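Local coordinates for protein polyhedrin (Simulium ubiquitum cypovirus, PDB 5A9A) that builds the crystalline polyhedra that occlude insect virus particles and probably protect them outside the host, with UTP bound in the crystal, at residues A[42-47]-A[67-72]; A[100-105]-A[162-167]; A[122-127]-A[168-173]. One frame throughout, in Å; residues are numbered along the deposited sequence.

Contact 1: A[42-47]-A[67-72]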
loop_
_atom_site.group_PDB
_atom_site.type_symbol
_atom_site.label_atom_id
_atom_site.label_comp_id
_atom_site.label_asym_id
_atom_site.label_seq_id
_atom_site.Cartn_x
_atom_site.Cartn_y
_atom_site.Cartn_z
ATOM N N TYR A 42 -0.705 23.134 11.329
ATOM C CA TYR A 42 -0.093 22.837 12.622
ATOM C C TYR A 42 -0.021 24.042 13.553
ATOM O O TYR A 42 -0.338 25.168 13.163
ATOM C CB TYR A 42 1.290 22.221 12.406
ATOM C CG TYR A 42 1.197 20.861 11.761
ATOM C CD1 TYR A 42 1.135 20.728 10.379
ATOM C CD2 TYR A 42 1.127 19.713 12.534
ATOM C CE1 TYR A 42 1.029 19.490 9.785
ATOM C CE2 TYR A 42 1.023 18.467 11.951
ATOM C CZ TYR A 42 0.974 18.360 10.576
ATOM O OH TYR A 42 0.862 17.122 9.991
ATOM N N LYS A 43 0.391 23.786 14.793
ATOM C CA LYS A 43 0.392 24.804 15.833
ATOM C C LYS A 43 1.469 25.860 15.614
ATOM O O LYS A 43 1.490 26.873 16.311
ATOM C CB LYS A 43 0.572 24.153 17.207
ATOM C CG LYS A 43 -0.638 23.357 17.679
ATOM C CD LYS A 43 -0.301 22.522 18.904
ATOM C CE LYS A 43 -1.469 21.649 19.335
ATOM N NZ LYS A 43 -2.414 22.357 20.243
ATOM N N ASN A 44 2.363 25.624 14.657
ATOM C CA ASN A 44 3.346 26.636 14.283
ATOM C C ASN A 44 2.859 27.456 13.090
ATOM O O ASN A 44 3.593 28.278 12.551
ATOM C CB ASN A 44 4.706 26.001 13.975
ATOM C CG ASN A 44 4.650 25.025 12.816
ATOM O OD1 ASN A 44 3.605 24.838 12.190
ATOM N ND2 ASN A 44 5.786 24.406 12.516
ATOM N N GLY A 45 1.614 27.220 12.685
ATOM C CA GLY A 45 0.990 27.994 11.627
ATOM C C GLY A 45 1.418 27.579 10.231
ATOM O O GLY A 45 1.062 28.232 9.248
ATOM N N SER A 46 2.181 26.494 10.135
ATOM C CA SER A 46 2.674 26.027 8.843
ATOM C C SER A 46 1.934 24.774 8.395
ATOM O O SER A 46 1.120 24.224 9.135
ATOM C CB SER A 46 4.178 25.761 8.904
ATOM O OG SER A 46 4.888 26.964 9.144
ATOM N N TYR A 47 2.234 24.327 7.179
ATOM C CA TYR A 47 1.465 23.269 6.540
ATOM C C TYR A 47 2.312 22.062 6.159
ATOM O O TYR A 47 3.510 22.175 5.914
ATOM C CB TYR A 47 0.790 23.821 5.281
ATOM C CG TYR A 47 -0.019 25.069 5.538
ATOM C CD1 TYR A 47 0.575 26.323 5.491
ATOM C CD2 TYR A 47 -1.372 24.993 5.839
ATOM C CE1 TYR A 47 -0.157 27.465 5.730
ATOM C CE2 TYR A 47 -2.111 26.129 6.082
ATOM C CZ TYR A 47 -1.500 27.364 6.024
ATOM O OH TYR A 47 -2.235 28.503 6.267
ATOM N N MET A 67 -0.524 11.401 11.359
ATOM C CA MET A 67 -1.047 12.759 11.463
ATOM C C MET A 67 0.040 13.750 11.859
ATOM O O MET A 67 -0.074 14.945 11.582
ATOM C CB MET A 67 -2.178 12.820 12.499
ATOM C CG MET A 67 -3.366 11.903 12.213
ATOM S SD MET A 67 -4.423 12.445 10.849
ATOM C CE MET A 67 -5.317 13.802 11.610
ATOM N N LEU A 68 1.093 13.256 12.505
ATOM C CA LEU A 68 2.086 14.133 13.116
ATOM C C LEU A 68 2.942 14.887 12.096
ATOM O O LEU A 68 3.143 14.441 10.966
ATOM C CB LEU A 68 2.984 13.350 14.076
ATOM C CG LEU A 68 2.255 12.592 15.188
ATOM C CD1 LEU A 68 3.260 12.002 16.164
ATOM C CD2 LEU A 68 1.269 13.493 15.920
ATOM N N TYR A 69 3.447 16.035 12.536
ATOM C CA TYR A 69 4.173 16.975 11.693
ATOM C C TYR A 69 5.423 16.376 11.045
ATOM O O TYR A 69 5.584 16.433 9.825
ATOM C CB TYR A 69 4.560 18.189 12.540
ATOM C CG TYR A 69 5.107 19.361 11.759
ATOM C CD1 TYR A 69 4.384 19.931 10.721
ATOM C CD2 TYR A 69 6.339 19.914 12.080
ATOM C CE1 TYR A 69 4.876 21.014 10.019
ATOM C CE2 TYR A 69 6.843 20.991 11.379
ATOM C CZ TYR A 69 6.105 21.540 10.352
ATOM O OH TYR A 69 6.602 22.614 9.652
ATOM N N MET A 70 6.310 15.807 11.857
ATOM C CA MET A 70 7.577 15.291 11.349
ATOM C C MET A 70 7.933 13.936 11.951
ATOM O O MET A 70 8.249 12.991 11.228
ATOM C CB MET A 70 8.699 16.296 11.617
ATOM C CG MET A 70 8.560 17.574 10.813
ATOM S SD MET A 70 10.110 18.473 10.629
ATOM C CE MET A 70 9.816 19.290 9.062
ATOM N N ASP A 71 7.889 13.845 13.275
ATOM C CA ASP A 71 8.174 12.590 13.953
ATOM C C ASP A 71 9.629 12.178 13.729
ATOM O O ASP A 71 9.908 11.078 13.249
ATOM C CB ASP A 71 7.229 11.500 13.441
ATOM C CG ASP A 71 6.824 10.519 14.523
ATOM O OD1 ASP A 71 7.465 10.500 15.594
ATOM O OD2 ASP A 71 5.858 9.763 14.297
ATOM N N LYS A 72 10.553 13.069 14.077
ATOM C CA LYS A 72 11.980 12.795 13.946
ATOM C C LYS A 72 12.462 11.864 15.053
ATOM O O LYS A 72 11.821 11.750 16.098
ATOM C CB LYS A 72 12.780 14.095 14.016
ATOM C CG LYS A 72 12.853 14.885 12.720
ATOM C CD LYS A 72 13.400 16.285 12.978
ATOM C CE LYS A 72 14.512 16.268 14.023
ATOM N NZ LYS A 72 14.938 17.635 14.427
HETATM O O HOH W 1 5.516 23.105 7.373
#

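Contact 2: A[100-105]-A[162-167]. With UTP (uridine 5'-triphosphate), chain B.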
loop_
_atom_site.group_PDB
_atom_site.type_symbol
_atom_site.label_atom_id
_atom_site.label_comp_id
_atom_site.label_asym_id
_atom_site.label_seq_id
_atom_site.Cartn_x
_atom_site.Cartn_y
_atom_site.Cartn_z
ATOM N N PHE A 100 2.808 19.318 20.496
ATOM C CA PHE A 100 3.093 20.420 19.589
ATOM C C PHE A 100 2.864 20.000 18.135
ATOM O O PHE A 100 2.440 20.812 17.313
ATOM C CB PHE A 100 4.544 20.886 19.757
ATOM C CG PHE A 100 4.795 21.677 21.014
ATOM C CD1 PHE A 100 3.775 22.376 21.640
ATOM C CD2 PHE A 100 6.065 21.725 21.565
ATOM C CE1 PHE A 100 4.018 23.103 22.794
ATOM C CE2 PHE A 100 6.313 22.453 22.718
ATOM C CZ PHE A 100 5.289 23.141 23.332
ATOM N N GLU A 101 3.134 18.735 17.823
ATOM C CA GLU A 101 3.172 18.286 16.430
ATOM C C GLU A 101 1.897 17.627 15.904
ATOM O O GLU A 101 1.889 17.104 14.787
ATOM C CB GLU A 101 4.336 17.319 16.211
ATOM C CG GLU A 101 5.701 17.981 16.214
ATOM C CD GLU A 101 6.744 17.155 15.485
ATOM O OE1 GLU A 101 6.363 16.181 14.801
ATOM O OE2 GLU A 101 7.945 17.481 15.596
ATOM N N TYR A 102 0.826 17.630 16.687
ATOM C CA TYR A 102 -0.440 17.122 16.176
ATOM C C TYR A 102 -1.214 18.280 15.550
ATOM O O TYR A 102 -1.309 19.353 16.140
ATOM C CB TYR A 102 -1.262 16.445 17.272
ATOM C CG TYR A 102 -2.509 15.778 16.739
ATOM C CD1 TYR A 102 -3.656 16.512 16.484
ATOM C CD2 TYR A 102 -2.534 14.414 16.478
ATOM C CE1 TYR A 102 -4.789 15.916 15.986
ATOM C CE2 TYR A 102 -3.669 13.804 15.982
ATOM C CZ TYR A 102 -4.794 14.564 15.738
ATOM O OH TYR A 102 -5.932 13.976 15.246
ATOM N N PRO A 103 -1.761 18.069 14.344
ATOM C CA PRO A 103 -2.360 19.174 13.585
ATOM C C PRO A 103 -3.621 19.747 14.228
ATOM O O PRO A 103 -4.241 19.100 15.069
ATOM C CB PRO A 103 -2.692 18.529 12.236
ATOM C CG PRO A 103 -2.888 17.092 12.548
ATOM C CD PRO A 103 -1.906 16.781 13.644
ATOM N N VAL A 104 -3.986 20.958 13.822
ATOM C CA VAL A 104 -5.171 21.628 14.351
ATOM C C VAL A 104 -6.318 21.621 13.346
ATOM O O VAL A 104 -7.453 21.955 13.688
ATOM C CB VAL A 104 -4.871 23.094 14.739
ATOM C CG1 VAL A 104 -3.995 23.150 15.981
ATOM C CG2 VAL A 104 -4.220 23.842 13.578
ATOM N N ALA A 105 -6.025 21.245 12.106
ATOM C CA ALA A 105 -7.044 21.235 11.064
ATOM C C ALA A 105 -6.555 20.518 9.814
ATOM O O ALA A 105 -5.351 20.337 9.621
ATOM C CB ALA A 105 -7.455 22.662 10.721
ATOM N N ILE A 162 -11.582 20.809 7.664
ATOM C CA ILE A 162 -11.909 19.988 8.822
ATOM C C ILE A 162 -11.153 20.479 10.048
ATOM O O ILE A 162 -9.932 20.366 10.108
ATOM C CB ILE A 162 -11.539 18.509 8.589
ATOM C CG1 ILE A 162 -12.234 17.975 7.336
ATOM C CG2 ILE A 162 -11.907 17.673 9.805
ATOM C CD1 ILE A 162 -11.905 16.528 7.029
ATOM N N PRO A 163 -11.873 21.026 11.033
ATOM C CA PRO A 163 -11.181 21.395 12.269
ATOM C C PRO A 163 -10.877 20.167 13.113
ATOM O O PRO A 163 -11.720 19.277 13.227
ATOM C CB PRO A 163 -12.194 22.291 12.980
ATOM C CG PRO A 163 -13.515 21.799 12.510
ATOM C CD PRO A 163 -13.312 21.341 11.088
ATOM N N LEU A 164 -9.678 20.111 13.680
ATOM C CA LEU A 164 -9.343 19.063 14.631
ATOM C C LEU A 164 -9.277 19.680 16.025
ATOM O O LEU A 164 -8.318 20.373 16.360
ATOM C CB LEU A 164 -8.016 18.394 14.258
ATOM C CG LEU A 164 -7.961 17.749 12.866
ATOM C CD1 LEU A 164 -6.570 17.198 12.564
ATOM C CD2 LEU A 164 -9.007 16.650 12.728
ATOM N N ARG A 165 -10.311 19.434 16.825
ATOM C CA ARG A 165 -10.432 20.040 18.147
ATOM C C ARG A 165 -9.876 19.111 19.215
ATOM O O ARG A 165 -9.822 19.460 20.393
ATOM C CB ARG A 165 -11.899 20.340 18.464
ATOM C CG ARG A 165 -12.568 21.309 17.504
ATOM C CD ARG A 165 -13.784 20.665 16.866
ATOM N NE ARG A 165 -14.616 21.622 16.143
ATOM C CZ ARG A 165 -15.593 21.276 15.311
ATOM N NH1 ARG A 165 -15.853 19.993 15.087
ATOM N NH2 ARG A 165 -16.305 22.209 14.696
ATOM N N CYS A 166 -9.473 17.922 18.789
ATOM C CA CYS A 166 -8.930 16.915 19.686
ATOM C C CYS A 166 -7.628 16.434 19.070
ATOM O O CYS A 166 -7.267 16.876 17.981
ATOM C CB CYS A 166 -9.923 15.762 19.831
ATOM S SG CYS A 166 -11.586 16.293 20.337
ATOM N N GLN A 167 -6.921 15.538 19.749
ATOM C CA GLN A 167 -5.699 14.971 19.185
ATOM C C GLN A 167 -5.727 13.445 19.201
ATOM O O GLN A 167 -4.685 12.802 19.317
ATOM C CB GLN A 167 -4.461 15.487 19.926
ATOM C CG GLN A 167 -4.292 16.997 19.879
ATOM C CD GLN A 167 -2.883 17.428 20.234
ATOM O OE1 GLN A 167 -2.174 16.733 20.962
ATOM N NE2 GLN A 167 -2.463 18.574 19.704
HETATM P PA UTP B . 11.348 19.859 27.089
HETATM O O1A UTP B . 10.243 20.195 28.059
HETATM O O2A UTP B . 12.059 20.957 26.336
HETATM O O3A UTP B . 12.450 18.966 27.852
HETATM O "O5'" UTP B . 10.760 18.837 25.998
HETATM P PB UTP B . 12.049 17.926 29.014
HETATM O O1B UTP B . 13.151 16.901 29.101
HETATM O O2B UTP B . 11.653 18.716 30.236
HETATM O O3B UTP B . 10.740 17.178 28.448
HETATM P PG UTP B . 9.540 16.731 29.424
HETATM O O1G UTP B . 10.103 16.949 30.806
HETATM O O2G UTP B . 9.288 15.288 29.074
HETATM O O3G UTP B . 8.425 17.667 29.033
HETATM C "C5'" UTP B . 10.590 19.232 24.638
HETATM C "C4'" UTP B . 9.183 19.777 24.437
HETATM O "O4'" UTP B . 8.711 19.549 23.108
HETATM C "C1'" UTP B . 7.286 19.484 23.150
HETATM C "C2'" UTP B . 6.936 18.880 24.502
HETATM O "O2'" UTP B . 5.796 19.515 25.091
HETATM C "C3'" UTP B . 8.170 19.116 25.358
HETATM O "O3'" UTP B . 7.864 19.976 26.455
HETATM N N1 UTP B . 6.757 18.722 22.017
HETATM C C6 UTP B . 7.521 18.512 20.942
HETATM C C2 UTP B . 5.435 18.235 22.039
HETATM O O2 UTP B . 4.717 18.435 23.036
HETATM N N3 UTP B . 4.948 17.552 20.999
HETATM C C4 UTP B . 5.700 17.328 19.915
HETATM O O4 UTP B . 5.231 16.690 18.949
HETATM C C5 UTP B . 7.005 17.804 19.865
HETATM O O HOH W 2 -3.834 20.051 17.907
HETATM O O HOH W 3 -5.806 19.824 17.656
#

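Contact 3: A[122-127]-A[168-173]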
loop_
_atom_site.group_PDB
_atom_site.type_symbol
_atom_site.label_atom_id
_atom_site.label_comp_id
_atom_site.label_asym_id
_atom_site.label_seq_id
_atom_site.Cartn_x
_atom_site.Cartn_y
_atom_site.Cartn_z
ATOM N N GLU A 122 -13.717 10.695 6.097
ATOM C CA GLU A 122 -14.139 10.402 7.457
ATOM C C GLU A 122 -13.032 10.651 8.470
ATOM O O GLU A 122 -11.913 10.160 8.325
ATOM C CB GLU A 122 -14.623 8.954 7.550
ATOM C CG GLU A 122 -15.361 8.633 8.840
ATOM C CD GLU A 122 -16.219 7.384 8.724
ATOM O OE1 GLU A 122 -15.651 6.277 8.607
ATOM O OE2 GLU A 122 -17.463 7.512 8.748
ATOM N N VAL A 123 -13.356 11.435 9.491
ATOM C CA VAL A 123 -12.450 11.645 10.608
ATOM C C VAL A 123 -12.672 10.515 11.601
ATOM O O VAL A 123 -13.705 10.450 12.267
ATOM C CB VAL A 123 -12.698 13.002 11.286
ATOM C CG1 VAL A 123 -11.699 13.225 12.410
ATOM C CG2 VAL A 123 -12.611 14.122 10.261
ATOM N N GLU A 124 -11.695 9.618 11.685
ATOM C CA GLU A 124 -11.825 8.413 12.492
ATOM C C GLU A 124 -11.228 8.647 13.868
ATOM O O GLU A 124 -10.594 9.675 14.103
ATOM C CB GLU A 124 -11.106 7.252 11.804
ATOM C CG GLU A 124 -11.415 7.127 10.316
ATOM C CD GLU A 124 -12.839 6.673 10.047
ATOM O OE1 GLU A 124 -13.621 6.540 11.013
ATOM O OE2 GLU A 124 -13.175 6.451 8.865
ATOM N N ASN A 125 -11.430 7.699 14.779
ATOM C CA ASN A 125 -10.838 7.802 16.106
ATOM C C ASN A 125 -9.395 7.305 16.086
ATOM O O ASN A 125 -8.830 7.074 15.016
ATOM C CB ASN A 125 -11.674 7.048 17.148
ATOM C CG ASN A 125 -11.753 5.559 16.880
ATOM O OD1 ASN A 125 -10.883 4.982 16.230
ATOM N ND2 ASN A 125 -12.805 4.927 17.389
ATOM N N GLU A 126 -8.804 7.144 17.264
ATOM C CA GLU A 126 -7.380 6.843 17.366
ATOM C C GLU A 126 -7.007 5.474 16.795
ATOM O O GLU A 126 -5.840 5.224 16.500
ATOM C CB GLU A 126 -6.907 6.957 18.820
ATOM C CG GLU A 126 -7.550 5.967 19.779
ATOM C CD GLU A 126 -8.854 6.478 20.367
ATOM O OE1 GLU A 126 -9.406 7.474 19.847
ATOM O OE2 GLU A 126 -9.322 5.880 21.357
ATOM N N ASP A 127 -7.992 4.594 16.638
ATOM C CA ASP A 127 -7.759 3.288 16.026
ATOM C C ASP A 127 -8.210 3.282 14.566
ATOM O O ASP A 127 -8.291 2.228 13.934
ATOM C CB ASP A 127 -8.492 2.191 16.801
ATOM C CG ASP A 127 -7.883 1.934 18.168
ATOM O OD1 ASP A 127 -6.675 2.196 18.346
ATOM O OD2 ASP A 127 -8.615 1.464 19.062
ATOM N N ASN A 168 -6.919 12.873 19.074
ATOM C CA ASN A 168 -7.071 11.421 19.037
ATOM C C ASN A 168 -7.555 10.924 17.680
ATOM O O ASN A 168 -7.757 9.726 17.487
ATOM C CB ASN A 168 -8.068 10.964 20.102
ATOM C CG ASN A 168 -9.499 11.337 19.755
ATOM O OD1 ASN A 168 -9.787 12.481 19.397
ATOM N ND2 ASN A 168 -10.400 10.365 19.841
ATOM N N GLU A 169 -7.743 11.841 16.740
ATOM C CA GLU A 169 -8.385 11.501 15.476
ATOM C C GLU A 169 -7.411 11.194 14.344
ATOM O O GLU A 169 -6.268 11.648 14.338
ATOM C CB GLU A 169 -9.337 12.622 15.060
ATOM C CG GLU A 169 -10.488 12.802 16.031
ATOM C CD GLU A 169 -11.355 14.001 15.705
ATOM O OE1 GLU A 169 -10.805 15.113 15.557
ATOM O OE2 GLU A 169 -12.588 13.828 15.595
ATOM N N SER A 170 -7.898 10.409 13.388
ATOM C CA SER A 170 -7.140 10.045 12.202
ATOM C C SER A 170 -8.041 10.254 10.986
ATOM O O SER A 170 -9.069 10.922 11.090
ATOM C CB SER A 170 -6.656 8.596 12.304
ATOM O OG SER A 170 -7.738 7.701 12.487
ATOM N N LEU A 171 -7.672 9.692 9.839
ATOM C CA LEU A 171 -8.365 10.022 8.596
ATOM C C LEU A 171 -8.447 8.852 7.620
ATOM O O LEU A 171 -7.480 8.116 7.431
ATOM C CB LEU A 171 -7.663 11.206 7.923
ATOM C CG LEU A 171 -8.366 11.842 6.722
ATOM C CD1 LEU A 171 -9.575 12.646 7.175
ATOM C CD2 LEU A 171 -7.400 12.724 5.948
ATOM N N LYS A 172 -9.615 8.694 7.003
ATOM C CA LYS A 172 -9.817 7.712 5.940
ATOM C C LYS A 172 -10.629 8.377 4.833
ATOM O O LYS A 172 -11.568 9.119 5.117
ATOM C CB LYS A 172 -10.547 6.474 6.474
ATOM C CG LYS A 172 -10.473 5.258 5.552
ATOM C CD LYS A 172 -11.023 3.994 6.219
ATOM C CE LYS A 172 -12.545 4.008 6.292
ATOM N NZ LYS A 172 -13.097 2.741 6.864
ATOM N N PHE A 173 -10.271 8.127 3.577
ATOM C CA PHE A 173 -10.923 8.825 2.466
ATOM C C PHE A 173 -11.032 8.004 1.186
ATOM O O PHE A 173 -10.280 7.052 0.971
ATOM C CB PHE A 173 -10.185 10.130 2.159
ATOM C CG PHE A 173 -8.706 9.959 1.972
ATOM C CD1 PHE A 173 -8.181 9.667 0.724
ATOM C CD2 PHE A 173 -7.840 10.094 3.044
ATOM C CE1 PHE A 173 -6.817 9.506 0.550
ATOM C CE2 PHE A 173 -6.476 9.938 2.879
ATOM C CZ PHE A 173 -5.964 9.644 1.626
HETATM O O HOH W 4 -14.013 11.624 14.814
#

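Contact 1: A[42-47]-A[67-72]
Tyr-42 and Tyr-69 meet edge-to-face, a T-shaped pair whose ring planes stand 60° apart with centroids separated by 4.6 Å. Tyr-69 CD1 sits over the centre of one face of Tyr-42, 3.4 Å from Tyr-42 CD1. The same face receives a CH-pi contact from Tyr-69 CB, 4.0 Å from the centroid of the Tyr-42 ring. With its CG anti to the backbone N (chi1 -170°), Tyr-69 lies slantwise over its partner and carries its hydroxyl toward Asn-44 and Tyr-47. Each phenol is also held at its oxygen. Tyr-42 OH donates to Met-67 O over 2.9 Å, reaching it tilted from the carbonyl plane, and is hydrogen-bonded to Arg-48 as well. Tyr-69 OH takes only a weak bond from Asn-44 ND2 at 3.5 Å, the amide standing nearly perpendicular to the ring, but a water 2.6 Å from Tyr-69 OH links it to Tyr-47 O.

Behind these contacts lies a tight hairpin. Tyr-42 to Gly-45 form a type I turn closed by Gly-45 N to Tyr-42 O, and Gly-45, at positive phi, with the bond from Tyr-42 N to Ser-46 O completes the classic G1-bulge hairpin. An Asx turn, Asn-44 OD1 accepting from Ser-46 N at 3.0 Å, fixes the amide that faces Tyr-69.

The hairpin joins strands 34-41 and 47-54, while 67-72 runs from strand 57-62 to helix 76-87; Tyr-207 of strand 201-208 adds a second edge-to-face partner for Tyr-69 and a hydrogen bond to its carbonyl.

Contact 2: A[100-105]-A[162-167]
Aromatic and apolar packing accounts for much of the meeting of Tyr-102 with Gln-167. The Gln-167 backbone lies over one face of the phenol as a CH-pi contact, its CA 3.6 Å from the centroid of the Tyr-102 ring, while Pro-103 CD presses on the opposite face, so the ring is sandwiched. A first torsion of -174° turns the phenol away from its own amide nitrogen and lays that face against Gln-167 CA; the two side chains then run past each other in opposite directions, bringing Gln-167 NE2 within 3.4 Å of Tyr-102 CB. Leu-164 fills in beside them: its CD1 branch touches Pro-103 CG at 3.7 Å and, more distantly, Tyr-102 CE1.

Among the polar contacts, one direct hydrogen bond ties the backbones, Leu-164 N to Val-104 O at 2.9 Å. Next to it Ala-105 and Pro-163 form an antiparallel non-hydrogen-bonded pair, where Ala-105 CA makes a CA-H...O contact of 3.2 Å with Ile-162 O. A water bridges the segments, accepting from Gln-167 NE2 at 2.7 Å and donating to Pro-103 O at 3.0 Å. Other polar ends find partners beyond the two segments: Tyr-102 OH bonds to Glu-169 O, and Gln-167 OE1 to Leu-99 N.

Ligand binding occupies the other end of 100-105. Phe-100 and Glu-101 belong to the UTP pocket, where Glu-101 N gives a weak hydrogen bond of 3.1 Å to UTP O4; His-79 and His-96 hold the nucleotide too.

The Ala-105/Pro-163 pair is where 105-111 and 157-163, two inner strands of the six-stranded sheet, come together: 105-111 lies between 157-163 and 34-41, and Ala-105 and Val-104 bond to Ile-41 on its other side.

Contact 3: A[122-127]-A[168-173]
Strands 122-124 and 170-173 pair antiparallel, their N-to-C directions 145° apart, with four backbone hydrogen bonds in two hydrogen-bonded pairs, Glu-122/Lys-172 and Glu-124/Ser-170, on either side of the non-hydrogen-bonded pair Val-123/Leu-171. These are the two central strands of the four-stranded antiparallel sheet 57-62, 170-176, 120-124, 145-146, which together with the six-stranded sheet makes up the beta-sheet core of the polyhedrin. The shortest of the four bonds runs from Glu-122 N to Lys-172 O, at 2.8 Å.

One face carries Glu-122, Glu-124, Ser-170 and Lys-172. Glu-124, bent at chi2 (-70°), folds its carboxylate back over Lys-172, OE2 lying 3.6 Å from the CB of that lysine. Glu-124 OE2 also lies 2.5 Å from Glu-122 OE1, close enough that one acid probably keeps a proton. Lys-172 NZ stays beyond salt-bridge range of Glu-124; it bonds instead to Ala-139 O, and the lysine makes a cation-pi contact with Trp-140. Glu-122 OE2 in turn is held by Gly-141 N.

Past the strand ends, side chains continue the pairing. Ser-170 OG donates to Asn-125 O at 2.8 Å. Asn-168 ND2 reaches Glu-126 OE1 at 3.1 Å, nearly in line with the C-O bond, amide and carboxylate turned 50° apart. Asn-125 forms an Asx turn, its OD1 accepting from Asp-127 N.

Val-123, on the face it shares with Leu-171, is met by the extended Glu-169 side chain, which crosses beside it and puts OE2 3.4 Å from Val-123 CG1; a single water donates to both Glu-169 OE2 and Val-123 O, at 2.7 and 2.8 Å.

Contact 1 closes before contact 2 opens, whereas contacts 2 and 3 interleave, strand 157-163 leading through 164-169 into strand 170-176. Their centres lie about 10 Å apart from contact 1 to contact 2 and 12 Å on to contact 3, with 17 Å between the outer two. The hairpin of contact 1 and the strand ends of contact 2 belong to the six-stranded sheet, while 67-72 follows strand 57-62 of the four-stranded one, home of contact 3. Backbone bonding of Tyr-69 with Glu-101 joins contacts 1 and 2, Met-67 packs on Ser-170 between contacts 1 and 3, and Ile-162 on Val-123 between the sheets, so packing runs unbroken from the loops beside UTP to the four-stranded sheet.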